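Local structure of encapsidation protein (5HD9) at residues 109-121 with 149-163. The protein is the DNA packaging ATPase of bacteriophage phi29, probably using ATP hydrolysis on an ASCE fold to drive the viral genome into the prohead. Numbering follows the deposited sequence.
Sequences VSTIVFDEFIREK and RCICLSNAVSVVNPY
Ser154 OG is bridged to Ile118 O by a water, which lies 2.8 Å from Ser154 OG and donates to Ile118 O at 2.6 Å. The same hydroxyl oxygen accepts a hydrogen bond from Ala156 N at 2.9 Å, closing an ST turn. With chi1 at 176°, Ser154 OG points back from its backbone N and lies 3.5 Å from Ile118 CD1. The parallel ladder of strands 109-115 and 149-153 includes a nearly straight bond (170°) from Ile151 N to Ile112 O, 2.7 Å; past it, Leu153 O accepts from Phe117 N at 3.1 Å. The Phe117 ring is sandwiched: Cys152 CB lies over one face, 3.9 Å from the ring centroid as a CH-pi contact, and Ile118 CG1 covers the opposite face. Its edge is turned toward the face of Tyr163 in an offset edge-to-face pair, planes at 80°. Tyr163 OH, bonded to Glu130, sits in plane at the Phe114 edge, 3.3 Å from Phe114 CE2. On the other face of the sheet, Asp115 OD2 hydrogen-bonds to Ser28 OG of the probable Walker A motif; Glu116 OE1 forms a salt bridge with Arg50. A hydrophobic strand ending in Asp115 and Glu116 is consistent with a Walker B motif, the Ser28 bond probably placing the Asp115 carboxylate beside the presumed magnesium-nucleotide site.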
ATOM      1  N   VAL A 109      -1.713 -10.513   8.836  1.00 13.60           N
ATOM      2  CA  VAL A 109      -1.474  -9.516   7.798  1.00 14.20           C
ATOM      3  C   VAL A 109      -0.299  -9.945   6.923  1.00 13.71           C
ATOM      4  O   VAL A 109       0.741 -10.353   7.432  1.00 12.88           O
ATOM      5  CB  VAL A 109      -1.189  -8.125   8.408  1.00 15.09           C
ATOM      6  CG1 VAL A 109      -0.845  -7.110   7.321  1.00 14.69           C
ATOM      7  CG2 VAL A 109      -2.386  -7.649   9.222  1.00 17.32           C
ATOM      8  N   SER A 110      -0.470  -9.856   5.605  1.00 12.61           N
ATOM      9  CA  SER A 110       0.614 -10.170   4.675  1.00 15.89           C
ATOM     10  C   SER A 110       0.837  -9.060   3.647  1.00 15.02           C
ATOM     11  O   SER A 110       1.850  -9.057   2.952  1.00 15.36           O
ATOM     12  CB  SER A 110       0.336 -11.492   3.955  1.00 24.91           C
ATOM     13  OG  SER A 110      -0.612 -11.321   2.916  1.00 32.30           O
ATOM     14  N   THR A 111      -0.101  -8.124   3.547  1.00 12.79           N
ATOM     15  CA  THR A 111       0.053  -6.996   2.634  1.00 11.82           C
ATOM     16  C   THR A 111      -0.273  -5.673   3.316  1.00 13.55           C
ATOM     17  O   THR A 111      -1.289  -5.548   4.004  1.00 13.01           O
ATOM     18  CB  THR A 111      -0.841  -7.147   1.383  1.00 11.37           C
ATOM     19  OG1 THR A 111      -0.495  -8.351   0.686  1.00 11.10           O
ATOM     20  CG2 THR A 111      -0.651  -5.967   0.441  1.00 13.35           C
ATOM     21  N   ILE A 112       0.609  -4.696   3.119  1.00 11.61           N
ATOM     22  CA  ILE A 112       0.371  -3.319   3.534  1.00 11.94           C
ATOM     23  C   ILE A 112       0.398  -2.422   2.304  1.00 12.50           C
ATOM     24  O   ILE A 112       1.348  -2.466   1.522  1.00 12.93           O
ATOM     25  CB  ILE A 112       1.428  -2.817   4.543  1.00 14.77           C
ATOM     26  CG1 ILE A 112       1.422  -3.683   5.804  1.00 15.05           C
ATOM     27  CG2 ILE A 112       1.172  -1.348   4.901  1.00 15.11           C
ATOM     28  CD1 ILE A 112       2.655  -3.501   6.680  1.00 15.19           C
ATOM     29  N   VAL A 113      -0.643  -1.613   2.139  1.00 11.93           N
ATOM     30  CA  VAL A 113      -0.696  -0.651   1.046  1.00 11.78           C
ATOM     31  C   VAL A 113      -0.708   0.768   1.604  1.00 12.16           C
ATOM     32  O   VAL A 113      -1.639   1.176   2.296  1.00 12.40           O
ATOM     33  CB  VAL A 113      -1.922  -0.877   0.150  1.00 10.90           C
ATOM     34  CG1 VAL A 113      -1.959   0.145  -0.979  1.00 11.65           C
ATOM     35  CG2 VAL A 113      -1.893  -2.288  -0.418  1.00 12.06           C
ATOM     36  N   PHE A 114       0.351   1.504   1.290  1.00 12.24           N
ATOM     37  CA  PHE A 114       0.530   2.872   1.749  1.00 12.19           C
ATOM     38  C   PHE A 114       0.352   3.801   0.558  1.00 13.84           C
ATOM     39  O   PHE A 114       1.292   4.044  -0.193  1.00 16.05           O
ATOM     40  CB  PHE A 114       1.915   3.035   2.387  1.00 13.69           C
ATOM     41  CG  PHE A 114       2.154   4.374   3.042  1.00 14.48           C
ATOM     42  CD1 PHE A 114       1.221   5.401   2.969  1.00 16.64           C
ATOM     43  CD2 PHE A 114       3.330   4.599   3.734  1.00 15.19           C
ATOM     44  CE1 PHE A 114       1.463   6.625   3.574  1.00 18.54           C
ATOM     45  CE2 PHE A 114       3.576   5.821   4.340  1.00 18.04           C
ATOM     46  CZ  PHE A 114       2.642   6.833   4.260  1.00 17.18           C
ATOM     47  N   ASP A 115      -0.858   4.319   0.386  1.00 15.52           N
ATOM     48  CA  ASP A 115      -1.160   5.143  -0.774  1.00 17.48           C
ATOM     49  C   ASP A 115      -0.761   6.596  -0.531  1.00 18.46           C
ATOM     50  O   ASP A 115      -0.845   7.094   0.596  1.00 18.47           O
ATOM     51  CB  ASP A 115      -2.644   5.046  -1.127  1.00 17.27           C
ATOM     52  CG  ASP A 115      -2.939   5.487  -2.551  1.00 21.94           C
ATOM     53  OD1 ASP A 115      -1.989   5.814  -3.294  1.00 20.67           O
ATOM     54  OD2 ASP A 115      -4.126   5.491  -2.936  1.00 26.77           O
ATOM     55  N   GLU A 116      -0.322   7.257  -1.601  1.00 17.95           N
ATOM     56  CA  GLU A 116       0.115   8.650  -1.558  1.00 20.76           C
ATOM     57  C   GLU A 116       1.197   8.885  -0.502  1.00 21.27           C
ATOM     58  O   GLU A 116       1.077   9.784   0.330  1.00 20.60           O
ATOM     59  CB  GLU A 116      -1.084   9.565  -1.305  1.00 23.23           C
ATOM     60  CG  GLU A 116      -2.222   9.350  -2.295  1.00 25.98           C
ATOM     61  CD  GLU A 116      -3.271  10.446  -2.257  1.00 37.17           C
ATOM     62  OE1 GLU A 116      -3.034  11.489  -1.610  1.00 46.22           O
ATOM     63  OE2 GLU A 116      -4.338  10.262  -2.879  1.00 36.70           O
ATOM     64  N   PHE A 117       2.262   8.088  -0.561  1.00 18.25           N
ATOM     65  CA  PHE A 117       3.299   8.106   0.474  1.00 18.11           C
ATOM     66  C   PHE A 117       4.285   9.264   0.332  1.00 20.32           C
ATOM     67  O   PHE A 117       5.086   9.515   1.233  1.00 21.66           O
ATOM     68  CB  PHE A 117       4.070   6.784   0.472  1.00 16.55           C
ATOM     69  CG  PHE A 117       5.127   6.694  -0.600  1.00 18.49           C
ATOM     70  CD1 PHE A 117       4.796   6.317  -1.892  1.00 17.17           C
ATOM     71  CD2 PHE A 117       6.455   6.974  -0.310  1.00 19.22           C
ATOM     72  CE1 PHE A 117       5.765   6.230  -2.874  1.00 18.02           C
ATOM     73  CE2 PHE A 117       7.431   6.886  -1.290  1.00 19.23           C
ATOM     74  CZ  PHE A 117       7.083   6.512  -2.573  1.00 19.04           C
ATOM     75  N   ILE A 118       4.240   9.957  -0.800  1.00 21.66           N
ATOM     76  CA  ILE A 118       5.065  11.144  -1.001  1.00 24.38           C
ATOM     77  C   ILE A 118       4.233  12.384  -0.696  1.00 28.15           C
ATOM     78  O   ILE A 118       3.152  12.558  -1.263  1.00 28.52           O
ATOM     79  CB  ILE A 118       5.612  11.225  -2.444  1.00 25.39           C
ATOM     80  CG1 ILE A 118       6.533  10.037  -2.735  1.00 25.01           C
ATOM     81  CG2 ILE A 118       6.366  12.537  -2.662  1.00 28.02           C
ATOM     82  CD1 ILE A 118       6.941   9.914  -4.193  1.00 24.87           C
ATOM     83  N   ARG A 119       4.723  13.235   0.203  1.00 29.03           N
ATOM     84  CA  ARG A 119       4.029  14.481   0.498  1.00 31.93           C
ATOM     85  C   ARG A 119       4.042  15.310  -0.776  1.00 35.99           C
ATOM     86  O   ARG A 119       5.051  15.924  -1.127  1.00 36.91           O
ATOM     87  CB  ARG A 119       4.674  15.224   1.665  1.00 33.90           C
ATOM     88  CG  ARG A 119       4.266  14.695   3.030  1.00 34.32           C
ATOM     89  CD  ARG A 119       2.772  14.877   3.304  1.00 34.37           C
ATOM     90  NE  ARG A 119       2.397  16.275   3.484  1.00 36.11           N
ATOM     91  CZ  ARG A 119       1.142  16.706   3.564  1.00 37.84           C
ATOM     92  NH1 ARG A 119       0.131  15.852   3.466  1.00 37.87           N
ATOM     93  NH2 ARG A 119       0.895  17.996   3.735  1.00 39.74           N
ATOM     94  N   GLU A 120       2.894  15.325  -1.449  1.00 43.03           N
ATOM     95  CA  GLU A 120       2.833  15.603  -2.878  1.00 49.36           C
ATOM     96  C   GLU A 120       2.241  16.967  -3.202  1.00 57.21           C
ATOM     97  O   GLU A 120       1.037  17.151  -3.034  1.00 63.66           O
ATOM     98  CB  GLU A 120       1.995  14.509  -3.570  1.00 48.34           C
ATOM     99  CG  GLU A 120       1.654  14.769  -5.052  1.00 44.35           C
ATOM    100  CD  GLU A 120       0.397  14.042  -5.524  1.00 47.32           C
ATOM    101  OE1 GLU A 120      -0.371  13.531  -4.678  1.00 52.65           O
ATOM    102  OE2 GLU A 120       0.180  13.979  -6.755  1.00 46.45           O
ATOM    103  N   LYS A 121       3.048  17.930  -3.648  1.00 58.92           N
ATOM    104  CA  LYS A 121       4.504  17.966  -3.510  1.00 57.12           C
ATOM    105  C   LYS A 121       4.752  19.027  -2.458  1.00 59.58           C
ATOM    106  O   LYS A 121       5.870  19.220  -1.970  1.00 57.20           O
ATOM    107  CB  LYS A 121       5.210  18.341  -4.832  1.00 55.08           C
ATOM    108  CG  LYS A 121       4.375  18.139  -6.096  1.00 53.72           C
ATOM    109  CD  LYS A 121       4.159  16.660  -6.368  1.00 49.01           C
ATOM    110  CE  LYS A 121       5.228  16.069  -7.266  1.00 48.31           C
ATOM    111  NZ  LYS A 121       4.834  16.147  -8.696  1.00 46.61           N
ATOM    112  N   ARG A 149       4.520  -8.201   2.021  1.00 14.32           N
ATOM    113  CA  ARG A 149       5.020  -7.052   1.289  1.00 14.58           C
ATOM    114  C   ARG A 149       4.284  -5.776   1.650  1.00 13.06           C
ATOM    115  O   ARG A 149       3.073  -5.776   1.882  1.00 13.42           O
ATOM    116  CB  ARG A 149       4.923  -7.296  -0.217  1.00 17.35           C
ATOM    117  CG  ARG A 149       3.516  -7.228  -0.774  1.00 23.87           C
ATOM    118  CD  ARG A 149       3.365  -8.135  -1.983  1.00 36.84           C
ATOM    119  NE  ARG A 149       3.140  -9.524  -1.579  1.00 41.18           N
ATOM    120  CZ  ARG A 149       3.885 -10.568  -1.942  1.00 37.52           C
ATOM    121  NH1 ARG A 149       4.941 -10.428  -2.746  1.00 29.20           N
ATOM    122  NH2 ARG A 149       3.564 -11.774  -1.496  1.00 39.01           N
ATOM    123  N   CYS A 150       5.053  -4.698   1.717  1.00 11.18           N
ATOM    124  CA  CYS A 150       4.514  -3.361   1.850  1.00 10.77           C
ATOM    125  C   CYS A 150       4.650  -2.697   0.492  1.00 10.97           C
ATOM    126  O   CYS A 150       5.727  -2.722  -0.108  1.00 12.78           O
ATOM    127  CB  CYS A 150       5.252  -2.573   2.932  1.00 13.61           C
ATOM    128  SG  CYS A 150       4.645  -0.887   3.153  1.00 16.36           S
ATOM    129  N   ILE A 151       3.554  -2.131   0.001  1.00 10.81           N
ATOM    130  CA  ILE A 151       3.543  -1.479  -1.301  1.00 11.11           C
ATOM    131  C   ILE A 151       3.114  -0.026  -1.141  1.00 11.48           C
ATOM    132  O   ILE A 151       1.989   0.261  -0.732  1.00 11.56           O
ATOM    133  CB  ILE A 151       2.613  -2.208  -2.288  1.00 11.73           C
ATOM    134  CG1 ILE A 151       3.058  -3.666  -2.449  1.00 15.34           C
ATOM    135  CG2 ILE A 151       2.630  -1.521  -3.645  1.00 12.53           C
ATOM    136  CD1 ILE A 151       1.946  -4.614  -2.775  1.00 20.59           C
ATOM    137  N   CYS A 152       4.032   0.882  -1.455  1.00 12.15           N
ATOM    138  CA  CYS A 152       3.785   2.312  -1.336  1.00 12.83           C
ATOM    139  C   CYS A 152       3.516   2.908  -2.712  1.00 13.90           C
ATOM    140  O   CYS A 152       4.272   2.668  -3.651  1.00 14.58           O
ATOM    141  CB  CYS A 152       4.975   3.004  -0.670  1.00 13.74           C
ATOM    142  SG  CYS A 152       5.408   2.290   0.939  1.00 15.80           S
ATOM    143  N   LEU A 153       2.434   3.678  -2.821  1.00 14.32           N
ATOM    144  CA  LEU A 153       2.009   4.253  -4.094  1.00 15.83           C
ATOM    145  C   LEU A 153       2.032   5.778  -4.067  1.00 18.78           C
ATOM    146  O   LEU A 153       1.732   6.397  -3.044  1.00 17.24           O
ATOM    147  CB  LEU A 153       0.597   3.787  -4.448  1.00 16.00           C
ATOM    148  CG  LEU A 153       0.251   2.307  -4.277  1.00 16.38           C
ATOM    149  CD1 LEU A 153      -1.247   2.122  -4.432  1.00 19.82           C
ATOM    150  CD2 LEU A 153       1.004   1.451  -5.281  1.00 18.06           C
ATOM    151  N   SER A 154       2.367   6.379  -5.204  1.00 15.50           N
ATOM    152  CA  SER A 154       2.301   7.830  -5.346  1.00 16.82           C
ATOM    153  C   SER A 154       2.157   8.241  -6.802  1.00 19.85           C
ATOM    154  O   SER A 154       2.723   7.607  -7.695  1.00 20.79           O
ATOM    155  CB  SER A 154       3.547   8.488  -4.749  1.00 17.71           C
ATOM    156  OG  SER A 154       3.524   9.889  -4.960  1.00 17.72           O
ATOM    157  N   ASN A 155       1.393   9.305  -7.033  1.00 20.69           N
ATOM    158  CA  ASN A 155       1.298   9.907  -8.354  1.00 24.81           C
ATOM    159  C   ASN A 155       2.513  10.786  -8.609  1.00 24.88           C
ATOM    160  O   ASN A 155       2.799  11.164  -9.745  1.00 26.60           O
ATOM    161  CB  ASN A 155       0.012  10.728  -8.496  1.00 31.39           C
ATOM    162  CG  ASN A 155      -1.239   9.927  -8.175  1.00 44.74           C
ATOM    163  OD1 ASN A 155      -2.054  10.341  -7.352  1.00 49.07           O
ATOM    164  ND2 ASN A 155      -1.401   8.781  -8.829  1.00 50.65           N
ATOM    165  N   ALA A 156       3.225  11.110  -7.535  1.00 23.71           N
ATOM    166  CA  ALA A 156       4.437  11.908  -7.631  1.00 24.37           C
ATOM    167  C   ALA A 156       5.620  11.027  -7.984  1.00 24.36           C
ATOM    168  O   ALA A 156       5.521   9.800  -8.002  1.00 24.08           O
ATOM    169  CB  ALA A 156       4.699  12.639  -6.329  1.00 26.30           C
ATOM    170  N   VAL A 157       6.746  11.666  -8.260  1.00 27.33           N
ATOM    171  CA  VAL A 157       7.959  10.949  -8.606  1.00 31.26           C
ATOM    172  C   VAL A 157       9.126  11.767  -8.050  1.00 35.19           C
ATOM    173  O   VAL A 157      10.084  12.098  -8.743  1.00 41.59           O
ATOM    174  CB  VAL A 157       8.032  10.703 -10.145  1.00 33.36           C
ATOM    175  CG1 VAL A 157       7.813  11.995 -10.911  1.00 41.17           C
ATOM    176  CG2 VAL A 157       9.327   9.990 -10.568  1.00 30.17           C
ATOM    177  N   SER A 158       9.003  12.115  -6.772  1.00 31.92           N
ATOM    178  CA  SER A 158      10.107  12.697  -6.024  1.00 31.25           C
ATOM    179  C   SER A 158      11.089  11.590  -5.685  1.00 26.57           C
ATOM    180  O   SER A 158      10.844  10.776  -4.796  1.00 21.11           O
ATOM    181  CB  SER A 158       9.614  13.385  -4.751  1.00 32.25           C
ATOM    182  OG  SER A 158      10.706  13.834  -3.967  1.00 34.44           O
ATOM    183  N   VAL A 159      12.193  11.563  -6.419  1.00 29.07           N
ATOM    184  CA  VAL A 159      13.204  10.526  -6.277  1.00 33.86           C
ATOM    185  C   VAL A 159      14.015  10.762  -5.002  1.00 36.24           C
ATOM    186  O   VAL A 159      14.788   9.905  -4.571  1.00 40.12           O
ATOM    187  CB  VAL A 159      14.118  10.501  -7.525  1.00 43.44           C
ATOM    188  CG1 VAL A 159      15.190   9.427  -7.414  1.00 53.31           C
ATOM    189  CG2 VAL A 159      13.270  10.301  -8.788  1.00 40.14           C
ATOM    190  N   VAL A 160      13.817  11.925  -4.389  1.00 35.78           N
ATOM    191  CA  VAL A 160      14.498  12.276  -3.151  1.00 33.54           C
ATOM    192  C   VAL A 160      13.445  12.555  -2.082  1.00 30.21           C
ATOM    193  O   VAL A 160      13.102  13.700  -1.791  1.00 36.88           O
ATOM    194  CB  VAL A 160      15.458  13.477  -3.381  1.00 44.30           C
ATOM    195  CG1 VAL A 160      15.889  14.159  -2.081  1.00 43.92           C
ATOM    196  CG2 VAL A 160      16.683  12.996  -4.146  1.00 46.37           C
ATOM    197  N   ASN A 161      12.915  11.467  -1.532  1.00 27.08           N
ATOM    198  CA  ASN A 161      11.944  11.509  -0.450  1.00 21.54           C
ATOM    199  C   ASN A 161      12.512  10.754   0.752  1.00 20.59           C
ATOM    200  O   ASN A 161      13.502  10.038   0.615  1.00 21.04           O
ATOM    201  CB  ASN A 161      10.613  10.907  -0.903  1.00 19.55           C
ATOM    202  CG  ASN A 161      10.697   9.412  -1.143  1.00 16.46           C
ATOM    203  OD1 ASN A 161      10.660   8.619  -0.205  1.00 19.51           O
ATOM    204  ND2 ASN A 161      10.802   9.022  -2.407  1.00 16.95           N
ATOM    205  N   PRO A 162      11.894  10.909   1.932  1.00 20.75           N
ATOM    206  CA  PRO A 162      12.471  10.331   3.153  1.00 20.83           C
ATOM    207  C   PRO A 162      12.749   8.832   3.060  1.00 19.85           C
ATOM    208  O   PRO A 162      13.750   8.371   3.608  1.00 22.17           O
ATOM    209  CB  PRO A 162      11.403  10.616   4.212  1.00 23.84           C
ATOM    210  CG  PRO A 162      10.668  11.804   3.697  1.00 26.44           C
ATOM    211  CD  PRO A 162      10.646  11.643   2.213  1.00 25.75           C
ATOM    212  N   TYR A 163      11.888   8.089   2.371  1.00 17.56           N
ATOM    213  CA  TYR A 163      12.052   6.644   2.270  1.00 16.98           C
ATOM    214  C   TYR A 163      13.242   6.288   1.386  1.00 14.90           C
ATOM    215  O   TYR A 163      14.068   5.458   1.760  1.00 17.98           O
ATOM    216  CB  TYR A 163      10.764   5.999   1.745  1.00 12.75           C
ATOM    217  CG  TYR A 163       9.632   6.119   2.739  1.00 14.16           C
ATOM    218  CD1 TYR A 163       8.822   7.244   2.768  1.00 16.96           C
ATOM    219  CD2 TYR A 163       9.401   5.121   3.677  1.00 13.95           C
ATOM    220  CE1 TYR A 163       7.802   7.366   3.690  1.00 17.53           C
ATOM    221  CE2 TYR A 163       8.383   5.233   4.601  1.00 17.06           C
ATOM    222  CZ  TYR A 163       7.587   6.357   4.603  1.00 17.94           C
ATOM    223  OH  TYR A 163       6.575   6.475   5.526  1.00 17.82           O
TER
HETATM  224  O   HOH W   1       1.225 -10.336   0.189  1.00 21.11           O
HETATM  225  O   HOH W   2       2.028  10.769  -2.811  1.00 15.05           O
HETATM  226  O   HOH W   3      -0.304  10.285  -5.268  1.00 32.83           O